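Mariner Mos1 transposase (Drosophila mauritiana, PDB 4MDB) cuts the Mos1 transposon out of DNA and inserts it elsewhere, using a metal-dependent catalytic domain with an RNase H fold. Local coordinates at residues A[96-110]-A[134-148]. The protein carries 1 engineered substitution. Residues are numbered along the deposited sequence; the frame is centred on the assembly and turned at random.
Engineered in segment 96-110: Ala96 (natural residue Thr).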
loop_
_atom_site.group_PDB
_atom_site.type_symbol
_atom_site.label_atom_id
_atom_site.label_comp_id
_atom_site.label_asym_id
_atom_site.label_seq_id
_atom_site.Cartn_x
_atom_site.Cartn_y
_atom_site.Cartn_z
ATOM N N ALA A 96 -4.942 15.763 -4.268
ATOM C CA ALA A 96 -5.645 15.114 -5.382
ATOM C C ALA A 96 -4.828 15.071 -6.713
ATOM O O ALA A 96 -4.707 13.985 -7.366
ATOM C CB ALA A 96 -7.029 15.753 -5.542
ATOM N N ALA A 97 -4.219 16.200 -7.124
ATOM C CA ALA A 97 -3.521 16.276 -8.395
ATOM C C ALA A 97 -2.232 15.470 -8.401
ATOM O O ALA A 97 -1.855 14.847 -9.411
ATOM C CB ALA A 97 -3.217 17.745 -8.773
ATOM N N ARG A 98 -1.554 15.495 -7.257
ATOM C CA ARG A 98 -0.331 14.737 -7.108
ATOM C C ARG A 98 -0.621 13.263 -7.135
ATOM O O ARG A 98 0.152 12.527 -7.744
ATOM C CB ARG A 98 0.399 15.059 -5.833
ATOM C CG ARG A 98 1.777 14.372 -5.860
ATOM C CD ARG A 98 2.635 14.787 -4.681
ATOM N NE ARG A 98 2.768 16.242 -4.655
ATOM C CZ ARG A 98 3.695 16.915 -5.321
ATOM N NH1 ARG A 98 4.626 16.279 -6.054
ATOM N NH2 ARG A 98 3.706 18.241 -5.221
ATOM N N TYR A 99 -1.705 12.845 -6.494
ATOM C CA TYR A 99 -1.990 11.382 -6.426
ATOM C C TYR A 99 -2.352 10.887 -7.844
ATOM O O TYR A 99 -1.953 9.769 -8.225
ATOM C CB TYR A 99 -3.094 11.026 -5.437
ATOM C CG TYR A 99 -3.098 9.572 -5.082
ATOM C CD1 TYR A 99 -2.074 9.005 -4.465
ATOM C CD2 TYR A 99 -4.203 8.792 -5.348
ATOM C CE1 TYR A 99 -2.112 7.641 -4.124
ATOM C CE2 TYR A 99 -4.222 7.437 -5.038
ATOM C CZ TYR A 99 -3.172 6.908 -4.381
ATOM O OH TYR A 99 -3.175 5.551 -3.984
ATOM N N GLN A 100 -3.111 11.700 -8.589
ATOM C CA GLN A 100 -3.498 11.334 -9.942
ATOM C C GLN A 100 -2.271 11.119 -10.788
ATOM O O GLN A 100 -2.157 10.109 -11.479
ATOM C CB GLN A 100 -4.393 12.448 -10.518
ATOM C CG GLN A 100 -4.755 12.414 -11.972
ATOM C CD GLN A 100 -5.894 13.399 -12.180
ATOM O OE1 GLN A 100 -5.796 14.586 -11.832
ATOM N NE2 GLN A 100 -7.000 12.896 -12.630
ATOM N N GLN A 101 -1.312 12.038 -10.704
ATOM C CA GLN A 101 -0.069 11.915 -11.433
ATOM C C GLN A 101 0.800 10.716 -10.997
ATOM O O GLN A 101 1.412 10.046 -11.811
ATOM C CB GLN A 101 0.728 13.222 -11.367
ATOM C CG GLN A 101 1.786 13.274 -12.412
ATOM C CD GLN A 101 1.200 13.021 -13.836
ATOM O OE1 GLN A 101 0.187 13.620 -14.248
ATOM N NE2 GLN A 101 1.795 12.075 -14.537
ATOM N N GLN A 102 0.814 10.447 -9.694
ATOM C CA GLN A 102 1.435 9.271 -9.216
ATOM C C GLN A 102 0.863 7.973 -9.816
ATOM O O GLN A 102 1.644 7.085 -10.097
ATOM C CB GLN A 102 1.332 9.263 -7.697
ATOM C CG GLN A 102 2.311 10.287 -7.067
ATOM C CD GLN A 102 2.219 10.300 -5.570
ATOM O OE1 GLN A 102 1.162 10.002 -5.014
ATOM N NE2 GLN A 102 3.308 10.634 -4.898
ATOM N N LEU A 103 -0.439 7.863 -9.875
ATOM C CA LEU A 103 -1.068 6.657 -10.407
ATOM C C LEU A 103 -0.685 6.487 -11.856
ATOM O O LEU A 103 -0.413 5.376 -12.294
ATOM C CB LEU A 103 -2.554 6.667 -10.246
ATOM C CG LEU A 103 -3.156 6.686 -8.830
ATOM C CD1 LEU A 103 -4.635 6.776 -8.918
ATOM C CD2 LEU A 103 -2.764 5.417 -8.119
ATOM N N ILE A 104 -0.707 7.608 -12.597
ATOM C CA ILE A 104 -0.263 7.548 -14.006
ATOM C C ILE A 104 1.195 7.106 -14.149
ATOM O O ILE A 104 1.515 6.271 -14.984
ATOM C CB ILE A 104 -0.572 8.866 -14.714
ATOM C CG1 ILE A 104 -2.086 9.005 -14.883
ATOM C CG2 ILE A 104 0.186 8.973 -16.049
ATOM C CD1 ILE A 104 -2.573 10.429 -15.136
ATOM N N ASN A 105 2.110 7.615 -13.330
ATOM C CA ASN A 105 3.478 7.197 -13.352
ATOM C C ASN A 105 3.662 5.740 -12.908
ATOM O O ASN A 105 4.450 5.028 -13.418
ATOM C CB ASN A 105 4.284 8.114 -12.455
ATOM C CG ASN A 105 4.277 9.533 -12.965
ATOM O OD1 ASN A 105 3.999 9.728 -14.116
ATOM N ND2 ASN A 105 4.574 10.526 -12.121
ATOM N N LEU A 106 2.875 5.323 -11.912
ATOM C CA LEU A 106 2.920 3.973 -11.415
ATOM C C LEU A 106 2.536 3.015 -12.542
ATOM O O LEU A 106 3.135 1.973 -12.655
ATOM C CB LEU A 106 1.921 3.784 -10.206
ATOM C CG LEU A 106 1.551 2.323 -9.804
ATOM C CD1 LEU A 106 2.705 1.506 -9.352
ATOM C CD2 LEU A 106 0.597 2.346 -8.561
ATOM N N ASN A 107 1.538 3.371 -13.339
ATOM C CA ASN A 107 1.075 2.532 -14.433
ATOM C C ASN A 107 2.244 2.385 -15.439
ATOM O O ASN A 107 2.437 1.306 -15.986
ATOM C CB ASN A 107 -0.146 3.168 -15.102
ATOM C CG ASN A 107 -0.669 2.368 -16.248
ATOM O OD1 ASN A 107 -0.736 2.843 -17.435
ATOM N ND2 ASN A 107 -0.987 1.202 -15.981
ATOM N N ARG A 108 2.988 3.439 -15.680
ATOM C CA ARG A 108 4.152 3.325 -16.571
ATOM C C ARG A 108 5.192 2.333 -16.036
ATOM O O ARG A 108 5.651 1.453 -16.767
ATOM C CB ARG A 108 4.779 4.705 -16.797
ATOM C CG ARG A 108 3.935 5.702 -17.561
ATOM C CD ARG A 108 4.976 6.556 -18.316
ATOM N NE ARG A 108 4.416 7.680 -19.034
ATOM C CZ ARG A 108 5.052 8.327 -20.010
ATOM N NH1 ARG A 108 6.273 7.942 -20.416
ATOM N NH2 ARG A 108 4.455 9.363 -20.598
ATOM N N ALA A 109 5.500 2.403 -14.728
ATOM C CA ALA A 109 6.373 1.480 -14.083
ATOM C C ALA A 109 5.879 0.037 -14.167
ATOM O O ALA A 109 6.640 -0.873 -14.432
ATOM C CB ALA A 109 6.593 1.884 -12.645
ATOM N N LEU A 110 4.574 -0.170 -13.960
ATOM C CA LEU A 110 3.958 -1.480 -13.974
ATOM C C LEU A 110 4.107 -2.099 -15.397
ATOM O O LEU A 110 4.454 -3.281 -15.509
ATOM C CB LEU A 110 2.485 -1.313 -13.711
ATOM C CG LEU A 110 1.610 -2.261 -12.960
ATOM C CD1 LEU A 110 2.299 -3.086 -11.898
ATOM C CD2 LEU A 110 0.613 -1.319 -12.249
ATOM N N HIS A 134 -7.043 9.840 -2.145
ATOM C CA HIS A 134 -7.241 8.488 -2.784
ATOM C C HIS A 134 -8.663 8.294 -3.330
ATOM O O HIS A 134 -8.895 7.385 -4.113
ATOM C CB HIS A 134 -6.955 7.379 -1.780
ATOM C CG HIS A 134 -5.536 7.300 -1.323
ATOM N ND1 HIS A 134 -5.060 6.246 -0.581
ATOM C CD2 HIS A 134 -4.480 8.100 -1.536
ATOM C CE1 HIS A 134 -3.782 6.396 -0.353
ATOM N NE2 HIS A 134 -3.416 7.541 -0.896
ATOM N N THR A 135 -9.620 9.102 -2.897
ATOM C CA THR A 135 -11.026 8.850 -3.334
ATOM C C THR A 135 -11.603 10.098 -3.979
ATOM O O THR A 135 -12.806 10.095 -4.285
ATOM C CB THR A 135 -11.958 8.455 -2.173
ATOM O OG1 THR A 135 -12.019 9.555 -1.260
ATOM C CG2 THR A 135 -11.446 7.208 -1.412
ATOM N N ALA A 136 -10.774 11.125 -4.202
ATOM C CA ALA A 136 -11.266 12.370 -4.859
ATOM C C ALA A 136 -11.746 12.105 -6.264
ATOM O O ALA A 136 -11.323 11.142 -6.876
ATOM C CB ALA A 136 -10.194 13.435 -4.943
ATOM N N ARG A 137 -12.535 13.018 -6.834
ATOM C CA ARG A 137 -13.258 12.708 -8.106
ATOM C C ARG A 137 -12.317 12.398 -9.241
ATOM O O ARG A 137 -12.541 11.454 -9.993
ATOM C CB ARG A 137 -14.210 13.873 -8.525
ATOM C CG ARG A 137 -15.092 13.607 -9.773
ATOM C CD ARG A 137 -15.468 14.884 -10.572
ATOM N NE ARG A 137 -14.361 15.282 -11.464
ATOM C CZ ARG A 137 -13.460 16.247 -11.232
ATOM N NH1 ARG A 137 -13.524 17.019 -10.157
ATOM N NH2 ARG A 137 -12.490 16.456 -12.108
ATOM N N ALA A 138 -11.297 13.217 -9.394
ATOM C CA ALA A 138 -10.314 13.076 -10.457
ATOM C C ALA A 138 -9.512 11.781 -10.328
ATOM O O ALA A 138 -9.153 11.196 -11.330
ATOM C CB ALA A 138 -9.356 14.241 -10.506
ATOM N N VAL A 139 -9.222 11.360 -9.103
ATOM C CA VAL A 139 -8.483 10.133 -8.889
ATOM C C VAL A 139 -9.385 8.954 -9.202
ATOM O O VAL A 139 -8.930 7.920 -9.778
ATOM C CB VAL A 139 -7.980 10.066 -7.431
ATOM C CG1 VAL A 139 -7.554 8.637 -7.055
ATOM C CG2 VAL A 139 -6.806 10.998 -7.258
ATOM N N ARG A 140 -10.664 9.051 -8.804
ATOM C CA ARG A 140 -11.616 7.945 -9.046
ATOM C C ARG A 140 -11.735 7.770 -10.565
ATOM O O ARG A 140 -11.698 6.645 -11.054
ATOM C CB ARG A 140 -12.977 8.159 -8.391
ATOM C CG ARG A 140 -12.952 7.930 -6.885
ATOM C CD ARG A 140 -14.372 7.970 -6.349
ATOM N NE ARG A 140 -14.449 7.942 -4.902
ATOM C CZ ARG A 140 -15.104 7.031 -4.197
ATOM N NH1 ARG A 140 -15.738 6.028 -4.807
ATOM N NH2 ARG A 140 -15.126 7.107 -2.868
ATOM N N ASP A 141 -11.760 8.882 -11.259
ATOM C CA ASP A 141 -11.813 8.864 -12.772
ATOM C C ASP A 141 -10.573 8.189 -13.349
ATOM O O ASP A 141 -10.637 7.323 -14.259
ATOM C CB ASP A 141 -11.924 10.299 -13.303
ATOM C CG ASP A 141 -13.321 10.913 -13.089
ATOM O OD1 ASP A 141 -14.193 10.201 -12.526
ATOM O OD2 ASP A 141 -13.543 12.110 -13.451
ATOM N N THR A 142 -9.431 8.574 -12.844
ATOM C CA THR A 142 -8.184 8.034 -13.337
ATOM C C THR A 142 -8.111 6.501 -13.105
ATOM O O THR A 142 -7.626 5.718 -13.960
ATOM C CB THR A 142 -6.982 8.769 -12.693
ATOM O OG1 THR A 142 -6.952 10.116 -13.195
ATOM C CG2 THR A 142 -5.678 8.074 -12.929
ATOM N N LEU A 143 -8.603 6.021 -11.940
ATOM C CA LEU A 143 -8.567 4.619 -11.642
ATOM C C LEU A 143 -9.527 3.851 -12.572
ATOM O O LEU A 143 -9.217 2.734 -12.908
ATOM C CB LEU A 143 -8.909 4.322 -10.158
ATOM C CG LEU A 143 -7.752 4.626 -9.244
ATOM C CD1 LEU A 143 -8.310 4.739 -7.780
ATOM C CD2 LEU A 143 -6.574 3.611 -9.299
ATOM N N GLU A 144 -10.652 4.456 -12.881
ATOM C CA GLU A 144 -11.656 3.884 -13.834
ATOM C C GLU A 144 -11.021 3.785 -15.213
ATOM O O GLU A 144 -11.199 2.797 -15.887
ATOM C CB GLU A 144 -12.868 4.810 -14.016
ATOM C CG GLU A 144 -13.968 4.763 -12.985
ATOM C CD GLU A 144 -15.098 5.754 -13.296
ATOM O OE1 GLU A 144 -15.837 6.131 -12.352
ATOM O OE2 GLU A 144 -15.254 6.142 -14.480
ATOM N N THR A 145 -10.335 4.842 -15.633
ATOM C CA THR A 145 -9.657 4.873 -16.963
ATOM C C THR A 145 -8.516 3.828 -17.028
ATOM O O THR A 145 -8.386 3.058 -18.005
ATOM C CB THR A 145 -9.149 6.304 -17.261
ATOM O OG1 THR A 145 -10.320 7.146 -17.379
ATOM C CG2 THR A 145 -8.458 6.307 -18.549
ATOM N N LEU A 146 -7.679 3.732 -15.988
ATOM C CA LEU A 146 -6.679 2.668 -15.868
ATOM C C LEU A 146 -7.370 1.290 -15.808
ATOM O O LEU A 146 -6.823 0.319 -16.251
ATOM C CB LEU A 146 -5.853 2.878 -14.602
ATOM C CG LEU A 146 -4.900 4.097 -14.615
ATOM C CD1 LEU A 146 -4.381 4.398 -13.211
ATOM C CD2 LEU A 146 -3.774 3.735 -15.564
ATOM N N ASN A 147 -8.560 1.297 -15.270
ATOM C CA ASN A 147 -9.430 0.138 -15.094
ATOM C C ASN A 147 -8.814 -0.934 -14.226
ATOM O O ASN A 147 -8.847 -2.128 -14.494
ATOM C CB ASN A 147 -9.919 -0.405 -16.401
ATOM C CG ASN A 147 -11.312 -1.002 -16.247
ATOM O OD1 ASN A 147 -11.484 -2.190 -16.271
ATOM N ND2 ASN A 147 -12.233 -0.205 -15.950
ATOM N N TRP A 148 -8.254 -0.470 -13.136
ATOM C CA TRP A 148 -7.861 -1.314 -12.034
ATOM C C TRP A 148 -9.065 -1.538 -11.180
ATOM O O TRP A 148 -9.853 -0.608 -10.914
ATOM C CB TRP A 148 -6.758 -0.624 -11.252
ATOM C CG TRP A 148 -5.464 -0.333 -12.060
ATOM C CD1 TRP A 148 -5.126 -0.807 -13.350
ATOM C CD2 TRP A 148 -4.355 0.458 -11.644
ATOM N NE1 TRP A 148 -3.931 -0.346 -13.696
ATOM C CE2 TRP A 148 -3.414 0.438 -12.692
ATOM C CE3 TRP A 148 -4.057 1.169 -10.479
ATOM C CZ2 TRP A 148 -2.186 1.078 -12.611
ATOM C CZ3 TRP A 148 -2.797 1.863 -10.422
ATOM C CH2 TRP A 148 -1.905 1.813 -11.490
HETATM O O HOH W 1 -2.616 -0.815 -16.338
#
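Tyr99 lays its ring against the imidazole of His134 in an offset stack, the two planes 18° apart. His134 CD2 comes closest, 3.4 Å from Tyr99 CZ, and the phenol oxygen sits over the middle of the imidazole. The first torsion of Tyr99 puts CG beside the carbonyl carbon and so lays the ring over His134; Val139 CG1 meets the ring at its edge, and Leu103 CG lies over the rim of the opposite face.

Next along the helices, 96-110 and 137-146 run nearly parallel, their axes 12° apart, interlocked by knobs into holes. At closest approach the axes are 8.9 Å from each other. Val139 fits among Ala96 (engineered), Tyr99, Gln100 and Leu103; Leu103 in turn enters the hole of Val139, Thr142, Leu143 and Leu146, its CD1 3.7 Å from Leu143 CD2. One direct side-chain hydrogen bond crosses beside this core: the extended Gln100 sends NE2 to Thr142 OG1 at 2.8 Å, almost straight (172°) and in the amide plane.

Trp148, just beyond the second helix, turns its indole back against 96-110. Leu106 and Leu110 meet its benzo ring obliquely, Leu110 CD2 lying 3.7 Å from Trp148 CZ2, while Asn107 ND2 comes to the edge. One water accepts from Trp148 NE1 in the indole plane and, weakly, from Asn107 ND2. Leu103, Leu106, Leu143 and Trp148 also touch Phe126, so the helix pair packs on the central sheet of the RNase H-like catalytic domain.

At the other end, Tyr99 OH is hydrogen-bonded with His128 ND1, and His134 pairs through NE2 with Glu37 OE1 and through ND1 with the backbone oxygen of Asp129. Since Asp129 binds magnesium, this polar network ties a largely apolar helix interface to the second shell of the metal site, consistent with positioning Asp129.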